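Polycyclic ketone monooxygenase (PDB 5MQ6) catalyses Baeyer-Villiger oxidation with FAD and NADPH, inserting one oxygen atom next to the carbonyl of bulky, notably polycyclic, ketones to give esters or lactones. Local coordinates at residues L91-R96 against L220-I225; K450-D453 against G459-V462. All blocks are in the same frame, centred on the assembly; numbering follows the deposited sequence. Where two conformers were deposited one is given.

Contact 1: residues L91-R96 against L220-I225; sequences LLYAVR and LLASGI. With FAD (flavin-adenine dinucleotide), chain B.
Tyr93 and Leu220 mark where the two backbones come nearest, with CA atoms 7.9 Å apart. Tyr93 belongs to helix 88-99, whose regular turn here is documented by the bond from Val95 N to Leu91 O. Leu220 and Leu221 end strand 218-221, and from Ala222 the chain runs on as a loop to the FAD. A gap of this width is bridged by one ring. Tyr93 points toward the strand and holds CG beside its own backbone N (chi1 -90°), which lays the ring across the strand end. Leu220 CB sits over one face in a CH-pi contact, 3.9 Å from the ring centroid and 19° off its normal. Ala222 CB approaches the same ring obliquely, 3.6 Å from Tyr93 CE2. At the far end of the ring, Tyr93 OH donates to Leu221 O over 3.0 Å. The hydroxyl oxygen sits above the Leu221 carbonyl plane, 56° out of it. Next to this grip the loop meets the cofactor: Gly224 CA lies 3.2 Å from FAD O3P, and a side chain there would collide with FAD O1A. With an alanine in place of Tyr93, the Leu221 carbonyl would probably lose this hydroxyl donor and a gap would open between the helix and Leu220. Leu221 also pairs through its backbone with Phe528 and Thr530, and Ile552 of helix 541-562 touches Tyr93. The chemistry therefore implies a mainly apolar joint, pinned by one buried hydroxyl, between the first helix of the Rossmann-type FAD domain and the strand whose following loop passes the FAD, with Gly224 at the pyrophosphate.

Contact 2: residues K450-D453 against G459-V462; sequences KGVD and GLVV. With NDP (NADPH dihydro-nicotinamide-adenine-dinucleotide phosphate), chain C.
Asp453 and Val461 are joined by the backbone hydrogen bond that ties the two segments: Asp453 N donates to Val461 O over 2.9 Å. The nitrogen approaches almost head-on to the carbonyl (C=O...N angle 164°). Its N-H is aimed less well, at an N-H...O angle of 142°. Ala454 pairs with Val461 as well, so the bond stands where the loop runs into strand 454-456.

The apolar contacts centre on Val452. With CG1 anti to the backbone N, CG1 is turned to Leu460 and Val461 O, while CG2 lies between Val462 and the adenine. CG1 packs 3.8 Å from Leu460 CD1, the two side chains crossing at about a right angle. CG2 has a looser contact with Val462 CG2 at 4.5 Å, yet comes within 3.9 Å of NDP N1A. Beside the backbone bond, Val461 CG2 comes within 4.1 Å of Asp453 CB.

The one salt bridge lies within segment 450-453. Lys450 NZ meets Asp453 OD1 at 2.9 Å, reaching the syn side of the carboxylate somewhat out of its plane and linking the two ends of the segment. The other oxygen, OD2, lies against the Val462 backbone and receives a weak bond from Ala463 N.

Toward the coenzyme, Val452 N donates to NDP N1A over 3.1 Å at 162°, a fairly straight bond. Gly451, with positive phi, passes close to the adenine, where a side chain would clash with NDP N6A. Backbone recognition of adenine N1 thus occurs on the loop between strand 442-446, at the edge of the parallel NADPH-domain sheet, and the three-stranded antiparallel sheet 454-468; Val452 packs on strand 459-462 while its N-H binds the adenine of NADPH.

Overall arrangement
The chain's centre falls between the two contacts, their own centres 40 Å apart and their nearest atoms about 22 Å apart. Along the chain, both segments of contact 1 precede those of contact 2. No sheet is shared. Contact 1 belongs to the mixed sheet that includes strands 78-84 and 218-221, whereas contact 2 joins the antiparallel sheet 454-468 to a loop leaving strand 442-446 of the five-stranded parallel sheet. What connects them is the pair of cofactors: 220-225 lines the FAD pocket and 450-453 the NADPH pocket. This separation fits the two-dinucleotide architecture of flavoprotein Baeyer-Villiger monooxygenases, in which NADPH reduces the flavin.

Contact 1: residues L91-R96 against L220-I225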
# COMPACT_ATOMS: atom_id res chain seq x y z
N LEU A 91 -10.45 7.35 7.52
CA LEU A 91 -10.83 7.54 8.92
C LEU A 91 -9.98 8.61 9.63
O LEU A 91 -10.53 9.42 10.36
CB LEU A 91 -10.79 6.24 9.68
CG LEU A 91 -11.86 5.20 9.33
CD1 LEU A 91 -11.39 3.89 9.92
CD2 LEU A 91 -13.20 5.67 9.89
N LEU A 92 -8.66 8.56 9.45
CA LEU A 92 -7.81 9.60 10.00
C LEU A 92 -8.18 10.97 9.51
O LEU A 92 -8.19 11.94 10.30
CB LEU A 92 -6.36 9.31 9.64
CG LEU A 92 -5.73 8.39 10.65
CD1 LEU A 92 -4.37 7.85 10.05
CD2 LEU A 92 -5.52 9.16 11.99
N TYR A 93 -8.52 11.10 8.27
CA TYR A 93 -8.95 12.45 7.79
C TYR A 93 -10.23 12.86 8.54
O TYR A 93 -10.39 14.02 8.99
CB TYR A 93 -9.36 12.42 6.31
CG TYR A 93 -8.37 12.67 5.18
CD1 TYR A 93 -7.46 13.73 5.18
CD2 TYR A 93 -8.47 11.91 4.03
CE1 TYR A 93 -6.62 13.96 4.13
CE2 TYR A 93 -7.70 12.16 2.91
CZ TYR A 93 -6.79 13.21 2.94
OH TYR A 93 -6.10 13.38 1.79
N ALA A 94 -11.17 11.92 8.67
CA ALA A 94 -12.45 12.22 9.28
C ALA A 94 -12.29 12.59 10.75
O ALA A 94 -12.82 13.65 11.22
CB ALA A 94 -13.40 11.03 9.18
N VAL A 95 -11.56 11.75 11.47
CA VAL A 95 -11.26 12.06 12.85
C VAL A 95 -10.53 13.44 13.00
O VAL A 95 -10.89 14.25 13.85
CB VAL A 95 -10.41 10.95 13.50
CG1 VAL A 95 -9.94 11.40 14.88
CG2 VAL A 95 -11.22 9.67 13.68
N ARG A 96 -9.56 13.72 12.16
CA ARG A 96 -8.81 14.93 12.27
C ARG A 96 -9.70 16.15 11.98
O ARG A 96 -9.59 17.17 12.65
CB ARG A 96 -7.58 14.95 11.35
CG ARG A 96 -6.24 14.63 11.98
CD ARG A 96 -6.02 13.19 12.27
NE ARG A 96 -4.84 12.93 13.07
CZ ARG A 96 -3.62 12.66 12.64
NH1 ARG A 96 -3.30 12.57 11.36
NH2 ARG A 96 -2.70 12.48 13.53
N LEU A 220 -11.04 15.19 -0.40
CA LEU A 220 -9.83 14.64 0.22
C LEU A 220 -9.67 13.15 -0.26
O LEU A 220 -10.49 12.30 0.08
CB LEU A 220 -10.07 14.67 1.70
CG LEU A 220 -9.99 15.97 2.46
CD1 LEU A 220 -9.82 17.24 1.77
CD2 LEU A 220 -10.63 15.97 3.80
N LEU A 221 -8.63 12.84 -1.00
CA LEU A 221 -8.45 11.46 -1.45
C LEU A 221 -7.62 10.67 -0.45
O LEU A 221 -6.49 11.05 -0.13
CB LEU A 221 -7.78 11.42 -2.79
CG LEU A 221 -8.43 12.21 -3.89
CD1 LEU A 221 -7.55 12.03 -5.10
CD2 LEU A 221 -9.88 11.94 -4.25
N ALA A 222 -8.17 9.58 0.06
CA ALA A 222 -7.39 8.57 0.82
C ALA A 222 -7.68 7.21 0.13
O ALA A 222 -8.19 6.24 0.69
CB ALA A 222 -7.83 8.59 2.28
N SER A 223 -7.33 7.17 -1.14
CA SER A 223 -7.78 6.13 -2.08
C SER A 223 -6.87 4.94 -2.02
O SER A 223 -7.11 3.94 -2.75
CB SER A 223 -7.77 6.68 -3.50
OG SER A 223 -6.45 6.99 -3.93
N GLY A 224 -5.76 5.06 -1.25
CA GLY A 224 -4.85 3.91 -1.03
C GLY A 224 -3.87 3.65 -2.17
O GLY A 224 -3.75 4.43 -3.13
N ILE A 225 -3.15 2.54 -2.03
CA ILE A 225 -2.07 2.20 -2.94
C ILE A 225 -2.12 0.74 -3.46
O ILE A 225 -1.57 0.47 -4.53
CB ILE A 225 -0.67 2.41 -2.30
CG1 ILE A 225 -0.55 1.73 -0.88
CG2 ILE A 225 -0.35 3.87 -2.15
CD1 ILE A 225 0.87 1.76 -0.22
PA FAD B . -6.98 1.56 1.76
O1A FAD B . -6.54 0.90 0.49
O2A FAD B . -6.93 0.81 3.08
O5B FAD B . -8.48 2.07 1.56
C5B FAD B . -8.83 2.78 0.42
C4B FAD B . -10.24 2.38 0.02
O4B FAD B . -10.64 3.29 -1.03
C3B FAD B . -10.40 0.97 -0.54
O3B FAD B . -11.54 0.37 0.02
C2B FAD B . -10.60 1.19 -2.02
O2B FAD B . -11.38 0.19 -2.62
C1B FAD B . -11.28 2.54 -2.03
N9A FAD B . -11.19 3.21 -3.30
C8A FAD B . -10.06 3.45 -4.02
N7A FAD B . -10.41 4.05 -5.15
C5A FAD B . -11.74 4.19 -5.21
C6A FAD B . -12.68 4.79 -6.17
N6A FAD B . -12.36 5.33 -7.33
N1A FAD B . -13.93 4.78 -5.77
C2A FAD B . -14.34 4.22 -4.61
N3A FAD B . -13.59 3.66 -3.69
C4A FAD B . -12.25 3.61 -3.99
N1 FAD B . 0.88 -1.39 5.36
C2 FAD B . 1.59 -1.23 6.53
O2 FAD B . 2.12 -0.16 6.80
N3 FAD B . 1.72 -2.25 7.39
C4 FAD B . 1.16 -3.44 7.12
O4 FAD B . 1.31 -4.33 7.95
C4X FAD B . 0.38 -3.71 5.90
N5 FAD B . -0.18 -4.92 5.57
C5X FAD B . -0.87 -5.02 4.40
C6 FAD B . -1.48 -6.30 4.01
C7 FAD B . -2.21 -6.31 2.72
C7M FAD B . -2.88 -7.56 2.23
C8 FAD B . -2.30 -5.10 1.85
C8M FAD B . -3.05 -5.09 0.51
C9 FAD B . -1.70 -3.92 2.24
C9A FAD B . -1.00 -3.84 3.48
N10 FAD B . -0.39 -2.62 3.81
C10 FAD B . 0.28 -2.53 5.03
C1' FAD B . -0.54 -1.40 2.98
C2' FAD B . -1.97 -0.82 3.32
O2' FAD B . -2.69 -0.60 2.10
C3' FAD B . -1.96 0.48 4.21
O3' FAD B . -1.31 0.19 5.45
C4' FAD B . -3.33 1.04 4.66
O4' FAD B . -4.34 0.02 5.08
C5' FAD B . -3.90 1.96 3.56
O5' FAD B . -4.95 2.77 4.18
P FAD B . -5.71 3.73 3.12
O1P FAD B . -7.06 4.11 3.83
O2P FAD B . -4.67 4.76 2.66
O3P FAD B . -5.96 2.81 1.78

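Contact 2: residues K450-D453 against G459-V462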
# COMPACT_ATOMS: atom_id res chain seq x y z
N LYS A 450 10.71 -17.11 -14.76
CA LYS A 450 9.99 -16.98 -16.00
C LYS A 450 8.47 -16.80 -15.75
O LYS A 450 7.82 -16.15 -16.52
CB LYS A 450 10.28 -18.24 -16.85
CG LYS A 450 10.46 -18.07 -18.36
CD LYS A 450 10.62 -19.46 -19.06
CE LYS A 450 9.96 -19.58 -20.45
NZ LYS A 450 8.99 -20.73 -20.54
N GLY A 451 7.95 -17.34 -14.64
CA GLY A 451 6.53 -17.34 -14.30
C GLY A 451 5.78 -18.51 -14.89
O GLY A 451 6.34 -19.28 -15.65
N VAL A 452 4.50 -18.64 -14.57
CA VAL A 452 3.70 -19.72 -15.11
C VAL A 452 3.45 -19.56 -16.64
O VAL A 452 3.16 -18.49 -17.13
CB VAL A 452 2.39 -19.89 -14.33
CG1 VAL A 452 1.49 -20.96 -14.94
CG2 VAL A 452 2.70 -20.26 -12.91
N ASP A 453 3.58 -20.66 -17.37
CA ASP A 453 3.60 -20.63 -18.83
C ASP A 453 2.24 -20.44 -19.45
O ASP A 453 2.04 -19.64 -20.39
CB ASP A 453 4.21 -21.93 -19.34
CG ASP A 453 5.74 -21.93 -19.30
OD1 ASP A 453 6.34 -20.81 -19.42
OD2 ASP A 453 6.34 -23.06 -19.19
N GLY A 459 -5.36 -27.61 -15.17
CA GLY A 459 -4.34 -26.94 -14.37
C GLY A 459 -3.41 -25.97 -15.04
O GLY A 459 -3.82 -25.25 -15.93
N LEU A 460 -2.14 -25.95 -14.61
CA LEU A 460 -1.11 -25.06 -15.15
C LEU A 460 0.01 -25.84 -15.84
O LEU A 460 0.26 -27.00 -15.52
CB LEU A 460 -0.48 -24.21 -14.02
CG LEU A 460 -1.22 -23.10 -13.26
CD1 LEU A 460 -2.03 -22.25 -14.21
CD2 LEU A 460 -2.11 -23.63 -12.16
N VAL A 461 0.72 -25.17 -16.72
CA VAL A 461 1.93 -25.70 -17.30
C VAL A 461 3.13 -24.77 -16.97
O VAL A 461 3.04 -23.52 -17.01
CB VAL A 461 1.76 -26.08 -18.80
CG1 VAL A 461 0.56 -25.40 -19.39
CG2 VAL A 461 3.00 -25.79 -19.68
N VAL A 462 4.23 -25.43 -16.59
CA VAL A 462 5.51 -24.80 -16.39
C VAL A 462 6.53 -25.66 -17.11
O VAL A 462 6.61 -26.87 -16.83
CB VAL A 462 5.88 -24.77 -14.89
CG1 VAL A 462 7.30 -24.20 -14.69
CG2 VAL A 462 4.85 -23.99 -14.10
PA NDP C . 2.82 -9.17 -4.49
O1A NDP C . 2.61 -8.28 -5.76
O2A NDP C . 3.79 -8.81 -3.39
O5B NDP C . 3.07 -10.67 -5.02
C5B NDP C . 2.48 -11.18 -6.20
C4B NDP C . 3.23 -12.48 -6.43
O4B NDP C . 2.75 -13.11 -7.65
C3B NDP C . 4.73 -12.24 -6.57
O3B NDP C . 5.43 -13.18 -5.73
C2B NDP C . 4.91 -12.45 -8.06
O2B NDP C . 6.26 -12.83 -8.46
C1B NDP C . 3.87 -13.50 -8.38
N9A NDP C . 3.60 -13.55 -9.81
C8A NDP C . 3.25 -12.52 -10.65
N7A NDP C . 3.12 -12.95 -11.92
C5A NDP C . 3.40 -14.28 -11.85
C6A NDP C . 3.49 -15.34 -12.84
N6A NDP C . 3.23 -15.04 -14.10
N1A NDP C . 3.82 -16.58 -12.40
C2A NDP C . 4.09 -16.88 -11.09
N3A NDP C . 4.06 -15.96 -10.11
C4A NDP C . 3.73 -14.67 -10.47
O3 NDP C . 1.44 -9.36 -3.72
PN NDP C . 1.10 -9.77 -2.17
O1N NDP C . -0.47 -9.83 -2.12
O2N NDP C . 1.83 -11.02 -1.75
O5D NDP C . 1.64 -8.53 -1.28
C5D NDP C . 1.22 -7.18 -1.65
C4D NDP C . 1.52 -6.18 -0.55
O4D NDP C . 0.65 -6.40 0.58
C3D NDP C . 2.89 -6.47 0.07
O3D NDP C . 4.07 -6.22 -0.79
C2D NDP C . 2.77 -5.80 1.45
O2D NDP C . 2.90 -4.35 1.35
C1D NDP C . 1.38 -6.30 1.87
P2B NDP C . 7.33 -11.66 -8.84
O1X NDP C . 6.55 -10.71 -9.76
O2X NDP C . 8.44 -12.29 -9.64
O3X NDP C . 7.88 -11.12 -7.52